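Local atomic coordinates of probable porin (Pseudomonas aeruginosa, PDB entry 4FSP), a protein that probably acts as an outer-membrane porin, a beta-barrel channel letting small solutes cross the outer membrane. Residues Tyr216-Leu219 and Tyr223-His226; Leu74-Val79 and Pro142-Gly147; Thr271-Leu274 and Gln278-Gly281; Asn183-Phe188 and Ser388-Asp393; Asp109-Leu114 and Glu120-Gly125. All blocks are in the same frame, centred on the assembly; numbering follows the deposited sequence.

Interaction 1 (Tyr216-Leu219 and Tyr223-His226). With C8E ((hydroxyethyloxy)tri(ethyloxy)octane), chain G; C8E ((hydroxyethyloxy)tri(ethyloxy)octane), chain I.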
# COMPACT_ATOMS: atom_id res chain seq x y z
N TYR A 216 0.85 11.24 11.21
CA TYR A 216 -0.47 11.73 11.58
C TYR A 216 -1.31 11.86 10.31
O TYR A 216 -0.83 12.37 9.30
CB TYR A 216 -0.36 13.09 12.27
CG TYR A 216 -1.70 13.68 12.61
CD1 TYR A 216 -2.35 13.33 13.78
CD2 TYR A 216 -2.33 14.57 11.74
CE1 TYR A 216 -3.59 13.86 14.09
CE2 TYR A 216 -3.56 15.10 12.04
CZ TYR A 216 -4.19 14.73 13.22
OH TYR A 216 -5.43 15.26 13.54
N GLY A 217 -2.55 11.40 10.36
CA GLY A 217 -3.43 11.54 9.23
C GLY A 217 -4.80 11.95 9.72
O GLY A 217 -5.26 11.50 10.78
N GLU A 218 -5.49 12.78 8.94
CA GLU A 218 -6.80 13.24 9.35
C GLU A 218 -7.70 13.42 8.15
O GLU A 218 -7.41 14.25 7.28
CB GLU A 218 -6.66 14.58 10.11
CG GLU A 218 -7.99 15.22 10.49
CD GLU A 218 -7.83 16.52 11.26
OE1 GLU A 218 -6.79 16.69 11.95
OE2 GLU A 218 -8.73 17.37 11.17
N LEU A 219 -8.77 12.62 8.07
CA LEU A 219 -9.82 12.89 7.10
C LEU A 219 -10.75 13.85 7.79
O LEU A 219 -11.49 13.46 8.71
CB LEU A 219 -10.58 11.61 6.75
CG LEU A 219 -11.74 11.82 5.75
CD1 LEU A 219 -11.21 12.28 4.37
CD2 LEU A 219 -12.53 10.52 5.62
N TYR A 223 -12.12 11.38 10.97
CA TYR A 223 -11.23 10.78 11.96
C TYR A 223 -9.81 11.29 11.82
O TYR A 223 -9.40 11.78 10.76
CB TYR A 223 -11.22 9.25 11.84
CG TYR A 223 -10.46 8.73 10.64
CD1 TYR A 223 -11.08 8.61 9.41
CD2 TYR A 223 -9.10 8.38 10.73
CE1 TYR A 223 -10.40 8.14 8.29
CE2 TYR A 223 -8.41 7.90 9.61
CZ TYR A 223 -9.07 7.79 8.40
OH TYR A 223 -8.41 7.32 7.28
N ALA A 224 -9.05 11.17 12.91
CA ALA A 224 -7.62 11.42 12.92
C ALA A 224 -6.97 10.14 13.40
O ALA A 224 -7.51 9.47 14.27
CB ALA A 224 -7.26 12.55 13.87
N GLN A 225 -5.82 9.79 12.83
CA GLN A 225 -5.11 8.59 13.24
C GLN A 225 -3.65 8.91 13.54
O GLN A 225 -2.99 9.58 12.75
CB GLN A 225 -5.22 7.53 12.15
CG GLN A 225 -4.34 6.29 12.33
CD GLN A 225 -4.69 5.21 11.29
OE1 GLN A 225 -3.87 4.86 10.42
NE2 GLN A 225 -5.92 4.70 11.37
N HIS A 226 -3.17 8.46 14.69
CA HIS A 226 -1.76 8.59 15.03
C HIS A 226 -1.09 7.25 14.79
O HIS A 226 -1.64 6.21 15.16
CB HIS A 226 -1.58 8.99 16.51
CG HIS A 226 -2.11 10.34 16.85
ND1 HIS A 226 -1.36 11.49 16.75
CD2 HIS A 226 -3.32 10.73 17.33
CE1 HIS A 226 -2.08 12.53 17.13
NE2 HIS A 226 -3.28 12.10 17.49
C1 C8E G . -8.31 17.47 15.20
C2 C8E G . -7.48 18.70 15.52
C3 C8E G . -6.41 18.33 16.52
C4 C8E G . -5.06 18.80 16.02
C5 C8E G . -4.06 17.65 16.06
C6 C8E G . -2.89 17.92 15.13
C7 C8E G . -1.69 17.09 15.56
C8 C8E G . -0.70 16.95 14.42
O9 C8E G . 0.63 17.05 14.89
C10 C8E G . 1.49 16.14 14.23
C11 C8E G . 2.89 16.73 14.11
O12 C8E G . 3.75 15.78 13.52
C13 C8E G . 5.05 16.28 13.30
C14 C8E G . 5.74 15.51 12.18
C4 C8E I . 7.79 13.47 16.73
C5 C8E I . 6.41 13.08 17.22
C6 C8E I . 5.40 14.23 17.19
C7 C8E I . 4.17 13.80 17.97
C8 C8E I . 3.07 14.85 18.01
O9 C8E I . 1.86 14.25 18.43
C10 C8E I . 0.93 15.19 18.94
C11 C8E I . -0.41 14.49 19.17
O12 C8E I . -1.45 15.40 19.48
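Tyr216 turns the CD1-CE1 side of its phenol ring toward the face of the His226 imidazole, an offset edge-to-face pair with ring centroids 5.0 Å apart and planes at 61°. The closest carbons are Tyr216 CD1 and His226 CE1, at 3.5 Å. With CG anti to the backbone N (chi1 177°), the phenol reaches along the sheet until Tyr216 OH lies 3.3 Å from Ala224 CB. The same hydroxyl donates a short 2.5 Å hydrogen bond to Glu218 OE1, on the anti side and 29° out of the carboxylate plane, which would limit the swing of the ring. One ring face is covered over its centre by C8 of a detergent molecule, and a second detergent touches His226, so this face of the sheet is consistent with the lipid-facing surface of the barrel. On the other face, Leu219 CB rests 3.8 Å from Tyr223 CE1. Gly217 and Gln225 exchange two backbone hydrogen bonds between these side-chain layers, as expected of an antiparallel hairpin. Strand 193-205 flanks the pair beside Tyr216 and Glu218, strand 240-252 beside Ala224 and His226, while Leu181 and Leu296, from two loops, pack against Tyr223.

Interaction 2 (Leu74-Val79 and Pro142-Gly147); sequences LGKLGV and PQVFQG. With C8E ((hydroxyethyloxy)tri(ethyloxy)octane), chain H.
No ring face is used where Lys76 meets Pro142 and Val144: the flat group that matters is the peptide carbonyl of Pro142, whose oxygen faces the ammonium group. Lys76 NZ stands 3.6 Å from Pro142 O, and a water to one side of this line bridges them. It accepts from Lys76 NZ at 2.6 Å and donates to Pro142 O at 2.6 Å. The lysine chain bends at chi2 and chi3 (147° and 70°), which carries NZ beside Val144, where Val144 CG2 lies 3.7 Å from it; the two side chains run past each other in opposite directions. Leu74 CD1 adds a looser apolar touch to the same methyl, 4.4 Å from Val144 CG2. Lys76 and Leu74 point toward the 142-147 segment, whereas Gly75 and Leu77 on the other face of strand 67-80 border a bound detergent, so the strand is consistent with barrel wall and residues 142-147 with the constriction loop folded into the lumen, as in other porins. Val144 also packs on Arg107 and Asp109 of strand 105-116, and its backbone N is held by Ser169. In chemical terms the loop rests lightly against the wall, with no direct hydrogen bond between the two segments: the ammonium reaches the Pro142 carbonyl through one water, so the polar link is indirect and relayed by solvent.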
# COMPACT_ATOMS: atom_id res chain seq x y z
N LEU A 74 1.07 10.75 -15.75
CA LEU A 74 0.56 9.39 -15.78
C LEU A 74 -0.59 9.29 -16.78
O LEU A 74 -1.66 9.86 -16.58
CB LEU A 74 0.08 8.97 -14.39
CG LEU A 74 1.07 8.26 -13.46
CD1 LEU A 74 0.39 7.85 -12.15
CD2 LEU A 74 1.70 7.05 -14.13
N GLY A 75 -0.36 8.56 -17.86
CA GLY A 75 -1.41 8.30 -18.83
C GLY A 75 -1.91 6.88 -18.66
O GLY A 75 -1.13 5.92 -18.74
N LYS A 76 -3.20 6.74 -18.41
CA LYS A 76 -3.78 5.42 -18.20
C LYS A 76 -4.91 5.14 -19.19
O LYS A 76 -5.80 5.98 -19.39
CB LYS A 76 -4.29 5.28 -16.76
CG LYS A 76 -3.22 5.58 -15.72
CD LYS A 76 -3.79 6.23 -14.47
CE LYS A 76 -4.62 5.25 -13.68
NZ LYS A 76 -4.98 5.84 -12.36
N LEU A 77 -4.87 3.97 -19.80
CA LEU A 77 -5.99 3.49 -20.60
C LEU A 77 -6.43 2.11 -20.10
O LEU A 77 -5.61 1.21 -19.92
CB LEU A 77 -5.63 3.45 -22.08
CG LEU A 77 -6.77 3.03 -23.02
CD1 LEU A 77 -7.89 4.06 -22.99
CD2 LEU A 77 -6.26 2.85 -24.45
N GLY A 78 -7.73 1.96 -19.85
CA GLY A 78 -8.28 0.70 -19.40
C GLY A 78 -9.46 0.25 -20.26
O GLY A 78 -10.37 1.03 -20.53
N VAL A 79 -9.44 -1.02 -20.67
CA VAL A 79 -10.51 -1.56 -21.50
C VAL A 79 -11.01 -2.88 -20.93
O VAL A 79 -10.22 -3.80 -20.70
CB VAL A 79 -10.03 -1.77 -22.95
CG1 VAL A 79 -8.61 -2.31 -22.96
CG2 VAL A 79 -10.96 -2.71 -23.68
N PRO A 142 -3.44 1.76 -9.38
CA PRO A 142 -3.67 2.33 -8.05
C PRO A 142 -4.39 3.67 -8.16
O PRO A 142 -4.22 4.34 -9.17
CB PRO A 142 -2.25 2.56 -7.52
CG PRO A 142 -1.42 2.75 -8.73
CD PRO A 142 -2.04 1.89 -9.82
N GLN A 143 -5.20 4.04 -7.16
CA GLN A 143 -5.89 5.32 -7.19
C GLN A 143 -4.91 6.49 -7.20
O GLN A 143 -3.83 6.42 -6.58
CB GLN A 143 -6.83 5.47 -5.98
CG GLN A 143 -8.11 4.68 -6.09
CD GLN A 143 -8.82 4.88 -7.41
OE1 GLN A 143 -8.68 4.06 -8.33
NE2 GLN A 143 -9.59 5.96 -7.52
N VAL A 144 -5.27 7.56 -7.90
CA VAL A 144 -4.49 8.80 -7.84
C VAL A 144 -5.22 9.84 -7.02
O VAL A 144 -6.40 10.10 -7.27
CB VAL A 144 -4.18 9.36 -9.23
CG1 VAL A 144 -3.33 10.62 -9.10
CG2 VAL A 144 -3.45 8.32 -10.05
N PHE A 145 -4.53 10.42 -6.04
CA PHE A 145 -5.09 11.45 -5.18
C PHE A 145 -4.61 12.82 -5.65
O PHE A 145 -3.49 12.95 -6.15
CB PHE A 145 -4.66 11.23 -3.71
CG PHE A 145 -5.24 9.97 -3.08
CD1 PHE A 145 -4.72 8.71 -3.38
CD2 PHE A 145 -6.30 10.05 -2.19
CE1 PHE A 145 -5.26 7.56 -2.81
CE2 PHE A 145 -6.85 8.89 -1.61
CZ PHE A 145 -6.33 7.65 -1.93
N GLN A 146 -5.43 13.84 -5.50
CA GLN A 146 -4.99 15.19 -5.83
C GLN A 146 -4.64 15.91 -4.55
O GLN A 146 -5.32 15.77 -3.54
CB GLN A 146 -6.08 15.99 -6.57
CG GLN A 146 -6.52 15.39 -7.92
CD GLN A 146 -5.41 15.31 -8.95
OE1 GLN A 146 -4.56 16.21 -9.03
NE2 GLN A 146 -5.41 14.25 -9.76
N GLY A 147 -3.55 16.68 -4.59
CA GLY A 147 -3.19 17.54 -3.49
C GLY A 147 -1.75 18.01 -3.60
O GLY A 147 -1.24 18.20 -4.71
C2 C8E H . -11.00 13.03 -20.89
C3 C8E H . -10.03 11.86 -20.84
C4 C8E H . -8.60 12.36 -20.80
C5 C8E H . -7.75 11.70 -21.87
C6 C8E H . -6.87 10.62 -21.26
C7 C8E H . -5.85 10.08 -22.26
C8 C8E H . -4.71 9.35 -21.56
O9 C8E H . -4.52 8.07 -22.13
C10 C8E H . -3.16 7.75 -22.31
C11 C8E H . -3.00 6.24 -22.39
O12 C8E H . -1.72 5.98 -22.93
C13 C8E H . -1.32 4.63 -22.92
C14 C8E H . -0.31 4.47 -24.05
O HOH W 1 -2.71 5.18 -11.17

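Interaction 3 (Thr271-Leu274 and Gln278-Gly281). With C8E ((hydroxyethyloxy)tri(ethyloxy)octane), chain C.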
# COMPACT_ATOMS: atom_id res chain seq x y z
N THR A 271 10.20 -11.65 10.85
CA THR A 271 10.54 -12.46 9.67
C THR A 271 11.96 -13.02 9.73
O THR A 271 12.93 -12.27 9.86
CB THR A 271 10.40 -11.67 8.38
OG1 THR A 271 9.05 -11.20 8.26
CG2 THR A 271 10.77 -12.54 7.18
N TYR A 272 12.07 -14.34 9.62
CA TYR A 272 13.37 -15.00 9.54
C TYR A 272 13.71 -15.27 8.07
O TYR A 272 13.12 -16.15 7.44
CB TYR A 272 13.33 -16.29 10.33
CG TYR A 272 14.66 -16.97 10.44
CD1 TYR A 272 15.84 -16.23 10.45
CD2 TYR A 272 14.75 -18.35 10.53
CE1 TYR A 272 17.07 -16.85 10.56
CE2 TYR A 272 15.98 -18.98 10.64
CZ TYR A 272 17.13 -18.23 10.65
OH TYR A 272 18.35 -18.85 10.75
N ARG A 273 14.67 -14.52 7.54
CA ARG A 273 15.00 -14.56 6.12
C ARG A 273 16.36 -15.23 5.85
O ARG A 273 17.40 -14.71 6.26
CB ARG A 273 15.00 -13.13 5.56
CG ARG A 273 15.06 -13.04 4.06
CD ARG A 273 15.02 -11.60 3.61
NE ARG A 273 13.90 -10.85 4.18
CZ ARG A 273 12.68 -10.81 3.65
NH1 ARG A 273 12.40 -11.48 2.54
NH2 ARG A 273 11.73 -10.09 4.24
N LEU A 274 16.33 -16.37 5.17
CA LEU A 274 17.55 -17.14 4.90
C LEU A 274 18.26 -16.71 3.61
O LEU A 274 17.63 -16.22 2.67
CB LEU A 274 17.21 -18.64 4.81
CG LEU A 274 16.43 -19.23 5.99
CD1 LEU A 274 16.28 -20.74 5.84
CD2 LEU A 274 17.13 -18.90 7.28
N GLN A 278 14.71 -18.37 1.12
CA GLN A 278 13.52 -18.67 1.91
C GLN A 278 13.25 -17.62 2.98
O GLN A 278 14.17 -16.97 3.46
CB GLN A 278 13.64 -20.05 2.56
CG GLN A 278 13.57 -21.20 1.56
CD GLN A 278 13.58 -22.54 2.24
OE1 GLN A 278 12.55 -23.22 2.32
NE2 GLN A 278 14.74 -22.94 2.74
N ALA A 279 11.98 -17.48 3.36
CA ALA A 279 11.60 -16.59 4.46
C ALA A 279 10.45 -17.18 5.27
O ALA A 279 9.49 -17.72 4.71
CB ALA A 279 11.21 -15.20 3.92
N PHE A 280 10.56 -17.08 6.59
CA PHE A 280 9.49 -17.53 7.46
C PHE A 280 9.02 -16.36 8.31
O PHE A 280 9.82 -15.66 8.93
CB PHE A 280 9.96 -18.66 8.37
CG PHE A 280 10.59 -19.82 7.65
CD1 PHE A 280 11.93 -19.81 7.31
CD2 PHE A 280 9.85 -20.95 7.35
CE1 PHE A 280 12.52 -20.88 6.67
CE2 PHE A 280 10.43 -22.03 6.70
CZ PHE A 280 11.77 -21.99 6.36
N GLY A 281 7.72 -16.14 8.35
CA GLY A 281 7.19 -14.96 8.98
C GLY A 281 6.06 -15.29 9.93
O GLY A 281 5.27 -16.21 9.71
C1 C8E C . 4.48 -24.58 2.95
C2 C8E C . 5.68 -24.71 3.88
C3 C8E C . 6.94 -25.08 3.11
C4 C8E C . 8.18 -25.09 4.00
C5 C8E C . 9.43 -25.59 3.25
C6 C8E C . 10.67 -25.30 4.09
C7 C8E C . 11.95 -25.96 3.60
C8 C8E C . 13.06 -25.60 4.59
O9 C8E C . 14.17 -26.46 4.54
C10 C8E C . 15.31 -25.82 3.99
C11 C8E C . 16.24 -25.34 5.11
O12 C8E C . 17.02 -24.27 4.62
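Leu274 makes the tight part of this contact against Phe280, while Arg273 and Ala279 form its looser side. Leu274 CD1 meets the edge of the Phe280 ring in its plane, 3.9 Å from Phe280 CE1. Its other methyl, CD2, sits 3.4 Å above one face of the ring of Tyr272, a neighbour within its own segment 271-274, displaced toward the rim, so the branched tip is wedged between an edge and a face. Having CG anti to the carbonyl carbon (chi1 -52°) sends both methyls to that side. Beneath them the backbones are closely joined: Tyr272 N donates to Phe280 O at 2.7 Å, Phe280 N returns a bond to Tyr272 O, and Leu274 N reaches Gln278 O at 2.8 Å. A detergent molecule runs past the edge of Phe280 and the Gln278 amide, its C6 at the ring edge and its C7 3.1 Å from Gln278 OE1; that oxygen is also bonded to Tyr324 OH. Such a band of aromatic and aliphatic groups is consistent with the membrane-facing surface of a porin.

Across the sheet the contacts thin out. The Arg273 guanidinium lies with one face over the Ala279 methyl, NH1 being 4.1 Å from Ala279 CB, and its charge is taken up by a salt bridge to Glu242. Thr271 faces Gly281, which has no side chain, and its CG2 methyl reaches Ala279 CB instead, at 4.2 Å. The hairpin of strands 262-273 and 278-288 is flanked by strand 240-252, bonded to Thr271 and Arg273, and by strand 318-327, bonded to Ala279 and Gly281.

Interaction 4 (Asn183-Phe188 and Ser388-Asp393)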
# COMPACT_ATOMS: atom_id res chain seq x y z
N ASN A 183 -15.93 1.95 4.88
CA ASN A 183 -16.73 1.26 5.88
C ASN A 183 -16.32 -0.21 6.04
O ASN A 183 -15.59 -0.53 6.97
CB ASN A 183 -18.24 1.39 5.62
CG ASN A 183 -19.03 1.61 6.91
OD1 ASN A 183 -18.53 1.35 8.01
ND2 ASN A 183 -20.27 2.07 6.78
N ARG A 184 -16.76 -1.07 5.12
CA ARG A 184 -16.48 -2.51 5.19
C ARG A 184 -17.12 -3.16 6.41
O ARG A 184 -16.79 -2.81 7.54
CB ARG A 184 -14.97 -2.83 5.17
CG ARG A 184 -14.66 -4.29 5.50
CD ARG A 184 -13.26 -4.70 5.08
NE ARG A 184 -13.27 -6.03 4.47
CZ ARG A 184 -12.22 -6.61 3.89
NH1 ARG A 184 -11.04 -5.99 3.85
NH2 ARG A 184 -12.35 -7.82 3.35
N ASN A 185 -18.04 -4.10 6.17
CA ASN A 185 -18.75 -4.79 7.25
C ASN A 185 -19.42 -3.84 8.25
O ASN A 185 -19.56 -4.17 9.43
CB ASN A 185 -17.82 -5.77 7.98
CG ASN A 185 -17.12 -6.74 7.04
OD1 ASN A 185 -17.49 -6.88 5.88
ND2 ASN A 185 -16.09 -7.43 7.55
N ARG A 186 -19.81 -2.65 7.79
CA ARG A 186 -20.48 -1.65 8.63
C ARG A 186 -19.73 -1.30 9.93
O ARG A 186 -20.37 -0.99 10.94
CB ARG A 186 -21.91 -2.12 8.97
CG ARG A 186 -22.62 -2.84 7.84
CD ARG A 186 -23.91 -3.50 8.32
NE ARG A 186 -25.04 -2.58 8.31
CZ ARG A 186 -25.70 -2.19 9.39
NH1 ARG A 186 -25.34 -2.66 10.58
NH2 ARG A 186 -26.71 -1.35 9.29
N ARG A 187 -18.40 -1.34 9.91
CA ARG A 187 -17.60 -1.06 11.11
C ARG A 187 -17.89 0.29 11.74
O ARG A 187 -17.76 0.47 12.96
CB ARG A 187 -16.11 -1.14 10.79
CG ARG A 187 -15.59 -2.55 10.63
CD ARG A 187 -14.27 -2.55 9.88
NE ARG A 187 -13.81 -3.92 9.69
CZ ARG A 187 -12.73 -4.25 9.00
NH1 ARG A 187 -11.99 -3.30 8.42
NH2 ARG A 187 -12.39 -5.53 8.88
N PHE A 188 -18.28 1.24 10.91
CA PHE A 188 -18.57 2.59 11.35
C PHE A 188 -20.01 2.93 11.01
O PHE A 188 -20.73 2.09 10.46
CB PHE A 188 -17.57 3.52 10.67
CG PHE A 188 -16.16 3.04 10.78
CD1 PHE A 188 -15.55 2.96 12.03
CD2 PHE A 188 -15.45 2.65 9.65
CE1 PHE A 188 -14.24 2.50 12.15
CE2 PHE A 188 -14.14 2.19 9.77
CZ PHE A 188 -13.53 2.11 11.02
N SER A 388 -15.54 -16.84 7.24
CA SER A 388 -15.86 -16.02 8.40
C SER A 388 -17.18 -16.43 9.06
O SER A 388 -18.10 -16.90 8.39
CB SER A 388 -15.91 -14.53 8.00
OG SER A 388 -16.24 -13.73 9.13
N ALA A 389 -17.26 -16.25 10.38
CA ALA A 389 -18.50 -16.50 11.10
C ALA A 389 -19.49 -15.34 10.96
O ALA A 389 -20.69 -15.53 11.12
CB ALA A 389 -18.22 -16.76 12.57
N PHE A 390 -18.98 -14.15 10.65
CA PHE A 390 -19.83 -12.97 10.64
C PHE A 390 -19.95 -12.25 9.30
O PHE A 390 -20.78 -11.35 9.15
CB PHE A 390 -19.38 -11.97 11.70
CG PHE A 390 -17.92 -11.64 11.64
CD1 PHE A 390 -17.44 -10.71 10.73
CD2 PHE A 390 -17.02 -12.25 12.51
CE1 PHE A 390 -16.08 -10.39 10.68
CE2 PHE A 390 -15.66 -11.94 12.47
CZ PHE A 390 -15.19 -11.00 11.55
N SER A 391 -19.11 -12.61 8.33
CA SER A 391 -19.28 -12.06 6.99
C SER A 391 -19.25 -13.15 5.93
O SER A 391 -19.02 -14.34 6.24
CB SER A 391 -18.24 -10.98 6.68
OG SER A 391 -16.95 -11.53 6.60
N ARG A 392 -19.49 -12.75 4.69
CA ARG A 392 -19.67 -13.70 3.61
C ARG A 392 -18.37 -14.39 3.23
O ARG A 392 -17.35 -13.74 2.95
CB ARG A 392 -20.29 -13.00 2.40
CG ARG A 392 -21.67 -12.42 2.71
CD ARG A 392 -22.30 -11.76 1.50
NE ARG A 392 -22.81 -12.74 0.55
CZ ARG A 392 -23.01 -12.49 -0.74
NH1 ARG A 392 -22.73 -11.29 -1.24
NH2 ARG A 392 -23.49 -13.44 -1.54
N ASP A 393 -18.41 -15.73 3.23
CA ASP A 393 -17.29 -16.55 2.81
C ASP A 393 -17.01 -16.37 1.32
O ASP A 393 -17.94 -16.21 0.52
CB ASP A 393 -17.57 -18.02 3.09
CG ASP A 393 -17.80 -18.30 4.56
OD1 ASP A 393 -17.79 -17.35 5.38
OD2 ASP A 393 -17.99 -19.48 4.90
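Asn185 points its side chain toward Ser391 and Phe390, and each atom along it comes closer to the facing loop. Asn185 CB is 5.4 Å from Ser391 CB, and CG shortens this to 4.4 Å. At the tip the two ends of the amide meet different residues: Asn185 OD1 is 4.2 Å from Ser391 CB, while ND2 lies at the edge of the Phe390 ring, near its plane and 4.3 Å from CE1. CG is anti to the carbonyl carbon, and this chi1 of -53° sends the amide toward the 388-393 loop. No hydrogen bond joins the two loops directly; Asn185 ND2 is instead used by Glu314 OE2, and Ser391 OG is bonded to Tyr386 OH.

Each loop is stiffened from within. Asn183 OD1 accepts from Phe188 N at 2.9 Å, bridging the ends of residues 183-188. In the partner loop Ser388 OG accepts from the backbone N of both Phe390 and Ser391, an ST turn with an ST motif, and it sits 3.4 Å above the centre of the Phe390 ring. Ser388 N in turn gives a 3.0 Å bond to Asp393 OD1 from above the carboxylate plane, closing the turn.

The contact is thus a light surface meeting of two connections of the barrel, residues 388-393 between strands 378-388 and 394-406, and residues 183-188 ahead of strand 193-205. Glu314, from a further loop, lies against both, bound by Asn185 and Arg187 and packed on Phe390.

Interaction 5 (Asp109-Leu114 and Glu120-Gly125)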
# COMPACT_ATOMS: atom_id res chain seq x y z
N ASP A 109 -2.96 12.08 -15.50
CA ASP A 109 -2.65 12.79 -14.25
C ASP A 109 -1.29 13.48 -14.28
O ASP A 109 -0.26 12.84 -14.51
CB ASP A 109 -2.71 11.84 -13.06
CG ASP A 109 -4.12 11.45 -12.71
OD1 ASP A 109 -4.89 12.34 -12.28
OD2 ASP A 109 -4.47 10.26 -12.86
N ALA A 110 -1.32 14.78 -14.03
CA ALA A 110 -0.12 15.60 -14.05
C ALA A 110 0.33 15.91 -12.64
O ALA A 110 -0.49 16.05 -11.73
CB ALA A 110 -0.37 16.91 -14.80
N THR A 111 1.64 16.03 -12.46
CA THR A 111 2.19 16.40 -11.17
C THR A 111 3.33 17.38 -11.38
O THR A 111 4.33 17.06 -12.04
CB THR A 111 2.71 15.15 -10.40
OG1 THR A 111 1.67 14.17 -10.33
CG2 THR A 111 3.18 15.53 -8.99
N ALA A 112 3.18 18.60 -10.86
CA ALA A 112 4.30 19.52 -10.81
C ALA A 112 5.22 19.11 -9.66
O ALA A 112 4.76 18.68 -8.57
CB ALA A 112 3.82 20.95 -10.62
N LYS A 113 6.52 19.21 -9.89
CA LYS A 113 7.47 18.93 -8.82
C LYS A 113 8.49 20.06 -8.68
O LYS A 113 9.06 20.53 -9.67
CB LYS A 113 8.12 17.55 -8.98
CG LYS A 113 8.89 17.34 -10.27
CD LYS A 113 9.22 15.85 -10.51
CE LYS A 113 10.02 15.69 -11.80
NZ LYS A 113 10.32 14.26 -12.16
N LEU A 114 8.67 20.51 -7.44
CA LEU A 114 9.67 21.52 -7.12
C LEU A 114 10.72 20.93 -6.18
O LEU A 114 10.42 20.18 -5.25
CB LEU A 114 9.05 22.75 -6.46
CG LEU A 114 8.07 23.63 -7.24
CD1 LEU A 114 7.50 24.67 -6.28
CD2 LEU A 114 8.75 24.33 -8.39
N GLU A 120 11.52 18.45 -1.40
CA GLU A 120 10.77 18.33 -2.65
C GLU A 120 9.29 18.58 -2.38
O GLU A 120 8.75 18.09 -1.38
CB GLU A 120 10.98 16.95 -3.33
CG GLU A 120 10.16 16.76 -4.65
CD GLU A 120 10.49 15.47 -5.41
OE1 GLU A 120 9.72 15.07 -6.32
OE2 GLU A 120 11.53 14.83 -5.12
N LEU A 121 8.66 19.34 -3.28
CA LEU A 121 7.23 19.60 -3.20
C LEU A 121 6.59 19.06 -4.46
O LEU A 121 7.02 19.40 -5.57
CB LEU A 121 6.96 21.11 -3.08
CG LEU A 121 5.47 21.49 -3.15
CD1 LEU A 121 4.75 20.87 -1.96
CD2 LEU A 121 5.26 23.02 -3.20
N LYS A 122 5.58 18.20 -4.31
CA LYS A 122 4.79 17.73 -5.44
C LYS A 122 3.38 18.29 -5.35
O LYS A 122 2.77 18.29 -4.28
CB LYS A 122 4.70 16.20 -5.45
CG LYS A 122 6.02 15.47 -5.69
CD LYS A 122 5.79 13.96 -5.69
CE LYS A 122 6.96 13.23 -6.33
NZ LYS A 122 6.58 11.85 -6.73
N VAL A 123 2.85 18.76 -6.48
CA VAL A 123 1.49 19.28 -6.53
C VAL A 123 0.74 18.73 -7.72
O VAL A 123 1.20 18.85 -8.87
CB VAL A 123 1.44 20.81 -6.61
CG1 VAL A 123 -0.02 21.28 -6.69
CG2 VAL A 123 2.12 21.42 -5.40
N GLY A 124 -0.42 18.13 -7.46
CA GLY A 124 -1.23 17.53 -8.51
C GLY A 124 -1.55 16.09 -8.16
O GLY A 124 -1.96 15.80 -7.04
N GLY A 125 -1.35 15.18 -9.12
CA GLY A 125 -1.62 13.77 -8.91
C GLY A 125 -0.58 13.17 -7.97
O GLY A 125 0.61 13.41 -8.13
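Thr111 is turned with OG1 anti to its carbonyl carbon (chi1 -53°), and this aims the hydroxyl at Gly125, to whose carbonyl O it donates a 2.6 Å hydrogen bond. The same torsion puts CG2 on the other branch, 3.9 Å from Lys122 CB, so one threonine serves a polar and an apolar neighbour at once. Gly125 N meanwhile gives an almost straight bond to Ala110 O, at 2.9 Å with an N-H...O angle of 177°; Gly125 is therefore gripped through both its N and its O. Just before it the chain turns a corner at Gly124, whose positive phi (126°) lets it leave the line of the strand.

Farther along, paired backbone bonds link Ala112 with Val123 and Leu114 with Leu121, as in an antiparallel hairpin. Leu114 and Leu121 lie side by side and point the same way, Leu114 CD1 being 4.2 Å from Leu121 CD2. They share a face with Ala112 and Val123, and a detergent near Leu114 is consistent with this face meeting lipid. On the opposite face, Lys113 reaches in an extended chain to a salt bridge with Asp72 and a hydrogen bond to Ser60 O; its NZ stays 5.9 Å from Glu120 OE1, so these two charges attract only at a distance.

The chemistry thus divides the hairpin into an apolar face, consistent with the lipid side, and a face bearing Lys113 and Lys122, consistent with the lumen, while the extra threonine bond holds Gly125 where the chain turns its corner toward the loop that follows.

Interactions 1, 3 and 5 join neighbouring antiparallel strands of the barrel wall, whereas interactions 2 and 4 bring in loops. Along the chain interaction 5 falls between the two segments of interaction 2, and interactions 1 and 3 between those of interaction 4. Interactions 2 and 5 touch, with centres 14 Å apart: strands 67-80 and 105-116 are adjacent, and Leu74 N probably bonds to Asp109 O. Gly124 N probably bonds to Gly147 O, so the two ends of the 124-147 excursion meet. Interactions 3 and 5 lie farthest apart, with centres 38 Å apart on opposite sides of the chain's centre. The set therefore samples wall, inward loop and surface connections of one channel-like barrel.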